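Local coordinates for tyrosine specific protein phosphatase (Trypanosoma cruzi, PDB 4AZ1) that probably removes phosphate from phosphotyrosine in proteins, as expected of a classical protein tyrosine phosphatase, and has been proposed as a drug target for Chagas' disease, at residues L243-Y257 / Y277-G289. Residues are numbered along the deposited sequence; the frame is centred on the assembly and turned at random.
Sequences LTHLERGTLTDTTVY and YFVIYLTLMCRLG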
ATOM      1  N   LEU A 243      18.731   1.492 -29.411  1.00 38.13           N
ATOM      2  CA  LEU A 243      20.183   1.568 -29.250  1.00 46.20           C
ATOM      3  C   LEU A 243      20.852   0.198 -29.295  1.00 45.90           C
ATOM      4  O   LEU A 243      22.002   0.083 -29.714  1.00 45.09           O
ATOM      5  CB  LEU A 243      20.576   2.322 -27.973  1.00 40.74           C
ATOM      6  CG  LEU A 243      20.408   3.842 -28.071  1.00 48.05           C
ATOM      7  CD1 LEU A 243      20.333   4.486 -26.695  1.00 41.41           C
ATOM      8  CD2 LEU A 243      21.549   4.443 -28.875  1.00 46.43           C
ATOM      9  N   THR A 244      20.132  -0.833 -28.865  1.00 45.83           N
ATOM     10  CA  THR A 244      20.645  -2.199 -28.954  1.00 47.95           C
ATOM     11  C   THR A 244      20.771  -2.595 -30.423  1.00 48.95           C
ATOM     12  O   THR A 244      21.759  -3.215 -30.823  1.00 53.86           O
ATOM     13  CB  THR A 244      19.744  -3.204 -28.213  1.00 50.06           C
ATOM     14  OG1 THR A 244      19.642  -2.841 -26.827  1.00 50.48           O
ATOM     15  CG2 THR A 244      20.317  -4.612 -28.324  1.00 48.23           C
ATOM     16  N   HIS A 245      19.786  -2.226 -31.238  1.00 42.79           N
ATOM     17  CA  HIS A 245      19.896  -2.471 -32.682  1.00 48.00           C
ATOM     18  C   HIS A 245      21.112  -1.768 -33.277  1.00 47.53           C
ATOM     19  O   HIS A 245      21.827  -2.336 -34.110  1.00 51.40           O
ATOM     20  CB  HIS A 245      18.610  -2.056 -33.407  1.00 41.21           C
ATOM     21  CG  HIS A 245      17.494  -3.031 -33.219  1.00 53.70           C
ATOM     22  ND1 HIS A 245      17.437  -4.233 -33.894  1.00 57.44           N
ATOM     23  CD2 HIS A 245      16.415  -3.007 -32.401  1.00 48.40           C
ATOM     24  CE1 HIS A 245      16.362  -4.896 -33.513  1.00 64.41           C
ATOM     25  NE2 HIS A 245      15.721  -4.172 -32.611  1.00 56.71           N
ATOM     26  N   LEU A 246      21.347  -0.536 -32.829  1.00 48.64           N
ATOM     27  CA  LEU A 246      22.488   0.249 -33.288  1.00 50.65           C
ATOM     28  C   LEU A 246      23.785  -0.480 -32.949  1.00 55.98           C
ATOM     29  O   LEU A 246      24.671  -0.618 -33.793  1.00 57.35           O
ATOM     30  CB  LEU A 246      22.454   1.638 -32.630  1.00 41.05           C
ATOM     31  CG  LEU A 246      23.503   2.691 -33.020  1.00 51.98           C
ATOM     32  CD1 LEU A 246      22.947   4.094 -32.823  1.00 49.21           C
ATOM     33  CD2 LEU A 246      24.791   2.536 -32.220  1.00 55.30           C
ATOM     34  N   GLU A 247      23.881  -0.943 -31.706  1.00 53.04           N
ATOM     35  CA  GLU A 247      25.081  -1.620 -31.211  1.00 60.93           C
ATOM     36  C   GLU A 247      25.368  -2.978 -31.865  1.00 54.13           C
ATOM     37  O   GLU A 247      26.518  -3.423 -31.883  1.00 54.43           O
ATOM     38  CB  GLU A 247      24.999  -1.778 -29.685  1.00 63.02           C
ATOM     39  CG  GLU A 247      25.301  -0.501 -28.914  1.00 72.05           C
ATOM     40  CD  GLU A 247      25.036  -0.634 -27.418  1.00 89.79           C
ATOM     41  OE1 GLU A 247      24.265  -1.537 -27.013  1.00 91.68           O
ATOM     42  OE2 GLU A 247      25.603   0.169 -26.640  1.00 92.86           O
ATOM     43  N   ARG A 248      24.333  -3.641 -32.378  1.00 53.73           N
ATOM     44  CA  ARG A 248      24.524  -4.929 -33.041  1.00 57.57           C
ATOM     45  C   ARG A 248      24.326  -4.826 -34.561  1.00 72.34           C
ATOM     46  O   ARG A 248      24.140  -5.837 -35.254  1.00 71.60           O
ATOM     47  CB  ARG A 248      23.680  -6.049 -32.399  1.00 61.70           C
ATOM     48  CG  ARG A 248      22.192  -5.802 -32.352  1.00 62.57           C
ATOM     49  CD  ARG A 248      21.412  -6.958 -31.728  1.00 63.52           C
ATOM     50  NE  ARG A 248      21.930  -7.419 -30.438  1.00 69.09           N
ATOM     51  CZ  ARG A 248      21.293  -8.280 -29.644  1.00 67.74           C
ATOM     52  NH1 ARG A 248      20.107  -8.751 -30.003  1.00 68.48           N
ATOM     53  NH2 ARG A 248      21.827  -8.666 -28.487  1.00 69.94           N
ATOM     54  N   GLY A 249      24.381  -3.594 -35.069  1.00 62.81           N
ATOM     55  CA  GLY A 249      24.460  -3.364 -36.501  1.00 62.32           C
ATOM     56  C   GLY A 249      23.169  -3.630 -37.249  1.00 61.97           C
ATOM     57  O   GLY A 249      23.184  -3.831 -38.464  1.00 57.99           O
ATOM     58  N   THR A 250      22.048  -3.614 -36.532  1.00 49.73           N
ATOM     59  CA  THR A 250      20.761  -3.914 -37.152  1.00 53.11           C
ATOM     60  C   THR A 250      19.786  -2.731 -37.166  1.00 54.80           C
ATOM     61  O   THR A 250      18.594  -2.911 -37.432  1.00 58.55           O
ATOM     62  CB  THR A 250      20.096  -5.122 -36.489  1.00 53.23           C
ATOM     63  OG1 THR A 250      20.244  -5.014 -35.068  1.00 52.40           O
ATOM     64  CG2 THR A 250      20.753  -6.416 -36.962  1.00 53.96           C
ATOM     65  N   LEU A 251      20.291  -1.532 -36.883  1.00 50.01           N
ATOM     66  CA  LEU A 251      19.504  -0.315 -37.064  1.00 49.22           C
ATOM     67  C   LEU A 251      19.084  -0.179 -38.525  1.00 48.63           C
ATOM     68  O   LEU A 251      19.908  -0.309 -39.434  1.00 47.46           O
ATOM     69  CB  LEU A 251      20.322   0.907 -36.659  1.00 52.65           C
ATOM     70  CG  LEU A 251      19.617   2.261 -36.534  1.00 50.61           C
ATOM     71  CD1 LEU A 251      18.471   2.193 -35.520  1.00 42.20           C
ATOM     72  CD2 LEU A 251      20.612   3.337 -36.125  1.00 47.27           C
ATOM     73  N   THR A 252      17.798   0.061 -38.764  1.00 39.92           N
ATOM     74  CA  THR A 252      17.334   0.325 -40.125  1.00 45.41           C
ATOM     75  C   THR A 252      16.535   1.616 -40.123  1.00 48.81           C
ATOM     76  O   THR A 252      16.304   2.207 -39.069  1.00 41.24           O
ATOM     77  CB  THR A 252      16.440  -0.799 -40.679  1.00 58.50           C
ATOM     78  OG1 THR A 252      15.181  -0.782 -39.995  1.00 51.37           O
ATOM     79  CG2 THR A 252      17.119  -2.187 -40.535  1.00 46.72           C
ATOM     80  N   ASP A 253      16.086   2.032 -41.300  1.00 41.37           N
ATOM     81  CA  ASP A 253      15.316   3.263 -41.436  1.00 42.18           C
ATOM     82  C   ASP A 253      13.968   3.175 -40.707  1.00 43.75           C
ATOM     83  O   ASP A 253      13.348   4.194 -40.414  1.00 38.70           O
ATOM     84  CB  ASP A 253      15.137   3.583 -42.937  1.00 43.14           C
ATOM     85  CG  ASP A 253      14.420   4.902 -43.185  1.00 46.36           C
ATOM     86  OD1 ASP A 253      14.640   5.885 -42.430  1.00 42.99           O
ATOM     87  OD2 ASP A 253      13.629   4.950 -44.147  1.00 53.31           O
ATOM     88  N   THR A 254      13.535   1.957 -40.383  1.00 45.70           N
ATOM     89  CA  THR A 254      12.226   1.739 -39.773  1.00 40.82           C
ATOM     90  C   THR A 254      12.299   1.256 -38.325  1.00 37.83           C
ATOM     91  O   THR A 254      11.262   1.011 -37.695  1.00 38.05           O
ATOM     92  CB  THR A 254      11.394   0.716 -40.584  1.00 46.61           C
ATOM     93  OG1 THR A 254      12.060  -0.555 -40.582  1.00 49.81           O
ATOM     94  CG2 THR A 254      11.197   1.185 -42.024  1.00 49.33           C
ATOM     95  N   THR A 255      13.514   1.117 -37.795  1.00 42.64           N
ATOM     96  CA  THR A 255      13.711   0.605 -36.432  1.00 38.73           C
ATOM     97  C   THR A 255      12.857   1.286 -35.357  1.00 37.43           C
ATOM     98  O   THR A 255      12.247   0.596 -34.529  1.00 37.35           O
ATOM     99  CB  THR A 255      15.187   0.683 -35.993  1.00 40.71           C
ATOM    100  OG1 THR A 255      15.990  -0.098 -36.872  1.00 44.53           O
ATOM    101  CG2 THR A 255      15.363   0.157 -34.575  1.00 43.01           C
ATOM    102  N   VAL A 256      12.796   2.617 -35.352  1.00 38.58           N
ATOM    103  CA  VAL A 256      12.056   3.294 -34.277  1.00 35.92           C
ATOM    104  C   VAL A 256      10.562   3.019 -34.363  1.00 34.84           C
ATOM    105  O   VAL A 256       9.919   2.675 -33.362  1.00 33.33           O
ATOM    106  CB  VAL A 256      12.279   4.819 -34.248  1.00 31.83           C
ATOM    107  CG1 VAL A 256      11.596   5.414 -33.012  1.00 30.52           C
ATOM    108  CG2 VAL A 256      13.760   5.139 -34.192  1.00 31.80           C
ATOM    109  N   TYR A 257      10.012   3.180 -35.560  1.00 36.46           N
ATOM    110  CA  TYR A 257       8.625   2.839 -35.796  1.00 36.35           C
ATOM    111  C   TYR A 257       8.368   1.364 -35.432  1.00 34.44           C
ATOM    112  O   TYR A 257       7.420   1.059 -34.704  1.00 41.07           O
ATOM    113  CB  TYR A 257       8.234   3.125 -37.254  1.00 34.73           C
ATOM    114  CG  TYR A 257       6.752   2.985 -37.484  1.00 45.51           C
ATOM    115  CD1 TYR A 257       5.890   4.024 -37.178  1.00 41.11           C
ATOM    116  CD2 TYR A 257       6.208   1.804 -37.987  1.00 52.99           C
ATOM    117  CE1 TYR A 257       4.525   3.901 -37.368  1.00 39.49           C
ATOM    118  CE2 TYR A 257       4.839   1.675 -38.186  1.00 52.93           C
ATOM    119  CZ  TYR A 257       4.008   2.730 -37.863  1.00 46.95           C
ATOM    120  OH  TYR A 257       2.652   2.625 -38.044  1.00 51.26           O
ATOM    121  N   TYR A 277       7.975  10.206 -28.548  1.00 25.40           N
ATOM    122  CA  TYR A 277       8.405   9.392 -29.683  1.00 28.51           C
ATOM    123  C   TYR A 277       9.625  10.055 -30.333  1.00 23.92           C
ATOM    124  O   TYR A 277      10.611   9.397 -30.717  1.00 31.09           O
ATOM    125  CB  TYR A 277       7.239   9.264 -30.684  1.00 27.87           C
ATOM    126  CG  TYR A 277       7.537   8.432 -31.921  1.00 30.12           C
ATOM    127  CD1 TYR A 277       7.682   7.044 -31.840  1.00 29.19           C
ATOM    128  CD2 TYR A 277       7.643   9.029 -33.169  1.00 31.02           C
ATOM    129  CE1 TYR A 277       7.948   6.275 -32.981  1.00 28.80           C
ATOM    130  CE2 TYR A 277       7.910   8.272 -34.317  1.00 33.48           C
ATOM    131  CZ  TYR A 277       8.053   6.894 -34.210  1.00 32.79           C
ATOM    132  OH  TYR A 277       8.307   6.140 -35.343  1.00 33.97           O
ATOM    133  N   PHE A 278       9.556  11.376 -30.438  1.00 28.07           N
ATOM    134  CA  PHE A 278      10.682  12.161 -30.925  1.00 27.47           C
ATOM    135  C   PHE A 278      11.962  11.883 -30.123  1.00 26.92           C
ATOM    136  O   PHE A 278      13.039  11.717 -30.711  1.00 31.47           O
ATOM    137  CB  PHE A 278      10.330  13.639 -30.867  1.00 28.75           C
ATOM    138  CG  PHE A 278      10.839  14.411 -32.031  1.00 38.00           C
ATOM    139  CD1 PHE A 278      12.145  14.223 -32.485  1.00 42.10           C
ATOM    140  CD2 PHE A 278      10.015  15.310 -32.695  1.00 41.82           C
ATOM    141  CE1 PHE A 278      12.625  14.938 -33.583  1.00 56.93           C
ATOM    142  CE2 PHE A 278      10.483  16.029 -33.801  1.00 46.14           C
ATOM    143  CZ  PHE A 278      11.791  15.843 -34.244  1.00 52.67           C
ATOM    144  N   VAL A 279      11.849  11.800 -28.794  1.00 31.41           N
ATOM    145  CA  VAL A 279      13.034  11.570 -27.951  1.00 28.15           C
ATOM    146  C   VAL A 279      13.815  10.300 -28.360  1.00 29.54           C
ATOM    147  O   VAL A 279      15.046  10.283 -28.292  1.00 36.11           O
ATOM    148  CB  VAL A 279      12.696  11.589 -26.425  1.00 31.08           C
ATOM    149  CG1 VAL A 279      13.944  11.259 -25.577  1.00 30.64           C
ATOM    150  CG2 VAL A 279      12.169  12.958 -26.011  1.00 27.48           C
ATOM    151  N   ILE A 280      13.123   9.258 -28.826  1.00 26.96           N
ATOM    152  CA  ILE A 280      13.853   8.065 -29.254  1.00 34.35           C
ATOM    153  C   ILE A 280      14.783   8.393 -30.430  1.00 33.90           C
ATOM    154  O   ILE A 280      15.941   7.990 -30.417  1.00 30.73           O
ATOM    155  CB  ILE A 280      12.940   6.867 -29.593  1.00 35.83           C
ATOM    156  CG1 ILE A 280      11.998   6.562 -28.426  1.00 26.89           C
ATOM    157  CG2 ILE A 280      13.788   5.615 -29.944  1.00 34.19           C
ATOM    158  CD1 ILE A 280      10.841   5.646 -28.805  1.00 31.65           C
ATOM    159  N   TYR A 281      14.306   9.143 -31.423  1.00 31.24           N
ATOM    160  CA  TYR A 281      15.197   9.586 -32.502  1.00 34.55           C
ATOM    161  C   TYR A 281      16.358  10.442 -31.983  1.00 28.94           C
ATOM    162  O   TYR A 281      17.487  10.325 -32.470  1.00 38.32           O
ATOM    163  CB  TYR A 281      14.431  10.367 -33.577  1.00 35.81           C
ATOM    164  CG  TYR A 281      13.695   9.502 -34.582  1.00 34.32           C
ATOM    165  CD1 TYR A 281      14.349   8.986 -35.686  1.00 36.20           C
ATOM    166  CD2 TYR A 281      12.338   9.220 -34.432  1.00 32.83           C
ATOM    167  CE1 TYR A 281      13.677   8.192 -36.619  1.00 37.37           C
ATOM    168  CE2 TYR A 281      11.664   8.436 -35.346  1.00 32.71           C
ATOM    169  CZ  TYR A 281      12.339   7.928 -36.447  1.00 34.08           C
ATOM    170  OH  TYR A 281      11.665   7.145 -37.374  1.00 39.82           O
ATOM    171  N   LEU A 282      16.069  11.324 -31.028  1.00 31.99           N
ATOM    172  CA  LEU A 282      17.093  12.206 -30.459  1.00 32.49           C
ATOM    173  C   LEU A 282      18.200  11.421 -29.753  1.00 34.12           C
ATOM    174  O   LEU A 282      19.375  11.773 -29.850  1.00 36.65           O
ATOM    175  CB  LEU A 282      16.470  13.192 -29.462  1.00 28.98           C
ATOM    176  CG  LEU A 282      15.454  14.139 -30.088  1.00 33.54           C
ATOM    177  CD1 LEU A 282      14.858  15.100 -29.044  1.00 34.90           C
ATOM    178  CD2 LEU A 282      16.090  14.895 -31.236  1.00 33.33           C
ATOM    179  N   THR A 283      17.830  10.368 -29.030  1.00 29.32           N
ATOM    180  CA  THR A 283      18.860   9.568 -28.364  1.00 40.05           C
ATOM    181  C   THR A 283      19.732   8.858 -29.403  1.00 45.17           C
ATOM    182  O   THR A 283      20.935   8.697 -29.202  1.00 40.08           O
ATOM    183  CB  THR A 283      18.283   8.543 -27.348  1.00 47.64           C
ATOM    184  OG1 THR A 283      17.708   7.429 -28.042  1.00 57.37           O
ATOM    185  CG2 THR A 283      17.231   9.183 -26.485  1.00 30.54           C
ATOM    186  N   LEU A 284      19.130   8.441 -30.517  1.00 39.36           N
ATOM    187  CA  LEU A 284      19.901   7.759 -31.557  1.00 39.75           C
ATOM    188  C   LEU A 284      20.888   8.745 -32.154  1.00 41.07           C
ATOM    189  O   LEU A 284      22.075   8.441 -32.312  1.00 41.92           O
ATOM    190  CB  LEU A 284      18.992   7.185 -32.651  1.00 38.49           C
ATOM    191  CG  LEU A 284      18.241   5.894 -32.296  1.00 48.98           C
ATOM    192  CD1 LEU A 284      17.244   5.551 -33.383  1.00 49.79           C
ATOM    193  CD2 LEU A 284      19.206   4.710 -32.073  1.00 45.41           C
ATOM    194  N   MET A 285      20.396   9.941 -32.454  1.00 39.58           N
ATOM    195  CA  MET A 285      21.241  10.987 -33.003  1.00 42.48           C
ATOM    196  C   MET A 285      22.407  11.329 -32.072  1.00 37.80           C
ATOM    197  O   MET A 285      23.553  11.380 -32.518  1.00 43.08           O
ATOM    198  CB  MET A 285      20.409  12.227 -33.334  1.00 38.41           C
ATOM    199  CG  MET A 285      19.387  11.980 -34.441  1.00 42.17           C
ATOM    200  SD  MET A 285      18.260  13.379 -34.675  1.00 40.08           S
ATOM    201  CE  MET A 285      19.364  14.532 -35.536  1.00 38.63           C
ATOM    202  N   CYS A 286      22.126  11.553 -30.788  1.00 36.52           N
ATOM    203  CA  CYS A 286      23.196  11.834 -29.828  1.00 42.93           C
ATOM    204  C   CYS A 286      24.244  10.718 -29.781  1.00 47.05           C
ATOM    205  O   CYS A 286      25.443  10.994 -29.814  1.00 51.97           O
ATOM    206  CB  CYS A 286      22.635  12.078 -28.427  1.00 44.24           C
ATOM    207  SG  CYS A 286      21.693  13.603 -28.293  1.00 54.49           S
ATOM    208  N   ARG A 287      23.797   9.464 -29.729  1.00 46.42           N
ATOM    209  CA  ARG A 287      24.739   8.340 -29.729  1.00 50.21           C
ATOM    210  C   ARG A 287      25.612   8.389 -30.972  1.00 52.18           C
ATOM    211  O   ARG A 287      26.807   8.083 -30.916  1.00 52.66           O
ATOM    212  CB  ARG A 287      24.001   7.000 -29.651  1.00 45.29           C
ATOM    213  CG  ARG A 287      24.909   5.773 -29.706  1.00 47.11           C
ATOM    214  CD  ARG A 287      25.834   5.670 -28.477  1.00 58.89           C
ATOM    215  NE  ARG A 287      25.098   5.362 -27.247  1.00 62.00           N
ATOM    216  CZ  ARG A 287      24.706   4.137 -26.899  1.00 52.64           C
ATOM    217  NH1 ARG A 287      24.973   3.102 -27.689  1.00 60.18           N
ATOM    218  NH2 ARG A 287      24.048   3.940 -25.766  1.00 51.94           N
ATOM    219  N   LEU A 288      25.015   8.805 -32.086  1.00 51.22           N
ATOM    220  CA  LEU A 288      25.725   8.900 -33.360  1.00 52.45           C
ATOM    221  C   LEU A 288      26.565  10.168 -33.458  1.00 52.68           C
ATOM    222  O   LEU A 288      27.329  10.335 -34.401  1.00 55.09           O
ATOM    223  CB  LEU A 288      24.726   8.839 -34.520  1.00 50.10           C
ATOM    224  CG  LEU A 288      24.110   7.452 -34.705  1.00 50.87           C
ATOM    225  CD1 LEU A 288      23.015   7.448 -35.765  1.00 46.76           C
ATOM    226  CD2 LEU A 288      25.202   6.451 -35.055  1.00 47.91           C
ATOM    227  N   GLY A 289      26.429  11.067 -32.488  1.00 55.21           N
ATOM    228  CA  GLY A 289      27.201  12.300 -32.521  1.00 58.65           C
ATOM    229  C   GLY A 289      26.629  13.335 -33.469  1.00 54.94           C
ATOM    230  O   GLY A 289      27.333  14.252 -33.907  1.00 55.72           O
TER
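Y277 brings ring atom CE1 to 3.7 Å from V256 CG1, while its hydroxyl lies near the plane of the Y257 ring, beside that residue's CA. I280 sets its CG2 against the same valine methyl. Y281 turns a ring face to V256: V256 CG2 stands 3.9 Å from the centroid of the Y281 ring, 12° off the normal, a CH-pi contact. V256 is thus a knob in the hole formed by Y277, I280, Y281 and L284. L284 divides its methyls, CD1 reaching V256 CG2 at 3.6 Å and CD2 meeting L246 CD1 at 3.9 Å. R287 has CG anti to the backbone N (chi1 177°), then bends at chi2 and chi3, which lays one face of its guanidinium on L243 CD2, 3.7 Å from the plane and over its centre. R287 NH1 bonds E247 OE2 at 3.2 Å, a bent salt bridge (139°) entering from above the carboxylate plane; NE pairs with E207 of helix 203-215. L288 closes the row against L246 CD1. Helix 274-288 therefore packs on helices 232-247 and 255-266 through an apolar seam, polar at both ends: E24 of helix 14-30 bonds the hydroxyls of Y277 and Y281, and two carboxylates probably steady the arginine's charge.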